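Local coordinates for SnoaL-like domain-containing protein (Novosphingobium aromaticivorans, PDB 2RFR) that is of unknown function but adopts the NTF2-like, cystatin-like fold of the SnoaL-like family, whose relatives include enzymes, at residues V118-W123 with A140-S145. Numbering follows the deposited sequence.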
# COMPACT_ATOMS: atom_id res chain seq x y z
N VAL A 118 0.79 15.90 3.47
CA VAL A 118 0.80 14.99 2.32
C VAL A 118 2.12 15.25 1.61
O VAL A 118 2.42 16.40 1.30
CB VAL A 118 -0.37 15.26 1.37
CG1 VAL A 118 -0.28 14.40 0.14
CG2 VAL A 118 -1.71 15.08 2.09
N SER A 119 2.91 14.19 1.43
CA SER A 119 4.31 14.33 1.03
C SER A 119 4.75 13.32 0.02
O SER A 119 4.21 12.20 -0.07
CB SER A 119 5.20 14.17 2.25
OG SER A 119 4.86 15.14 3.28
N ALA A 120 5.78 13.70 -0.72
CA ALA A 120 6.60 12.77 -1.51
C ALA A 120 7.75 12.29 -0.70
O ALA A 120 8.29 13.03 0.15
CB ALA A 120 7.12 13.54 -2.70
N ASN A 121 8.22 11.07 -0.99
CA ASN A 121 9.42 10.54 -0.36
C ASN A 121 10.26 9.83 -1.39
O ASN A 121 9.76 9.06 -2.20
CB ASN A 121 9.11 9.47 0.71
CG ASN A 121 8.23 9.95 1.81
OD1 ASN A 121 8.71 10.33 2.85
ND2 ASN A 121 6.93 10.05 1.55
N ARG A 122 11.56 10.01 -1.25
CA ARG A 122 12.56 9.22 -1.93
C ARG A 122 13.48 8.62 -0.90
O ARG A 122 14.02 9.32 -0.05
CB ARG A 122 13.40 10.09 -2.88
CG ARG A 122 14.36 9.23 -3.71
CD ARG A 122 15.17 10.09 -4.60
NE ARG A 122 14.38 10.53 -5.71
CZ ARG A 122 14.71 10.40 -6.98
NH1 ARG A 122 15.84 9.80 -7.34
NH2 ARG A 122 13.90 10.90 -7.89
N TRP A 123 13.65 7.30 -0.98
CA TRP A 123 14.48 6.53 -0.05
C TRP A 123 15.60 5.87 -0.82
O TRP A 123 15.38 5.40 -1.93
CB TRP A 123 13.66 5.43 0.56
CG TRP A 123 12.49 5.71 1.42
CD1 TRP A 123 11.26 6.16 1.02
CD2 TRP A 123 12.38 5.44 2.82
NE1 TRP A 123 10.43 6.19 2.09
CE2 TRP A 123 11.05 5.71 3.20
CE3 TRP A 123 13.25 4.98 3.78
CZ2 TRP A 123 10.61 5.54 4.49
CZ3 TRP A 123 12.80 4.78 5.06
CH2 TRP A 123 11.49 5.03 5.40
N ALA A 140 9.24 15.88 1.17
CA ALA A 140 8.82 17.26 0.91
C ALA A 140 7.30 17.25 0.73
O ALA A 140 6.71 16.29 0.22
CB ALA A 140 9.50 17.83 -0.32
N LEU A 141 6.65 18.34 1.10
CA LEU A 141 5.21 18.45 0.97
C LEU A 141 4.77 18.56 -0.48
O LEU A 141 5.33 19.35 -1.24
CB LEU A 141 4.71 19.71 1.70
CG LEU A 141 4.84 19.70 3.22
CD1 LEU A 141 4.50 21.10 3.75
CD2 LEU A 141 3.91 18.65 3.83
N LEU A 142 3.67 17.89 -0.82
CA LEU A 142 3.02 18.04 -2.10
C LEU A 142 1.97 19.20 -2.01
O LEU A 142 0.76 19.03 -2.06
CB LEU A 142 2.40 16.70 -2.52
CG LEU A 142 3.46 15.71 -3.02
CD1 LEU A 142 2.94 14.27 -2.94
CD2 LEU A 142 3.88 16.05 -4.43
N ASP A 143 2.55 20.39 -1.84
CA ASP A 143 1.86 21.65 -1.65
C ASP A 143 2.13 22.58 -2.81
O ASP A 143 1.88 23.80 -2.73
CB ASP A 143 2.24 22.28 -0.36
CG ASP A 143 3.69 22.66 -0.28
OD1 ASP A 143 4.47 22.43 -1.24
OD2 ASP A 143 4.06 23.22 0.80
N GLY A 144 2.64 22.02 -3.90
CA GLY A 144 3.08 22.81 -5.07
C GLY A 144 4.59 22.98 -5.10
O GLY A 144 5.11 23.38 -6.14
N SER A 145 5.29 22.66 -4.02
CA SER A 145 6.77 22.73 -4.00
C SER A 145 7.37 21.94 -5.10
O SER A 145 6.92 20.82 -5.47
CB SER A 145 7.32 22.34 -2.64
OG SER A 145 7.38 20.95 -2.43
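Leu142 N meets Val118 O at 2.9 Å in a nearly straight bond (167° at the hydrogen), so the hairpin pairing outlasts strand 131-141 by one residue. Next to it, Ala120 and Ala140 form an antiparallel hydrogen-bonded pair: Ala120 N donates to Ala140 O at 2.9 Å and Ala140 N reaches Ala120 O at 3.2 Å. The hairpin of strands 112-128 and 131-141 ends here, and the chain leaves the sheet through an inverse gamma turn centred on Leu142 and an Asx turn in which Asp143 OD1 accepts from Ser145 N; Ser145, N-cap of helix 146-152, also bonds through OG to Leu141 O, 2.9 Å away. Ser119 and Leu141 make the intervening non-hydrogen-bonded pair; their side chains diverge, but Leu141 CD2 comes back to within 3.7 Å of Ser119 OG. With CG anti to its carbonyl carbon (chi1 -76°), Leu142 lays CD1 against the Ser119-Ala120 peptide of strand 112-128, 3.6 Å from Ala120 N. Replacing Leu142 by alanine removes CG and both methyls and is likely to open a gap beside that peptide. Helix 146-152 packs on Ala120, Ala140 and Leu142, strand 96-109 pairs with 118-123 on its other edge, and Ala82 and Phe113 of the second subunit pack on Val118 and Leu141.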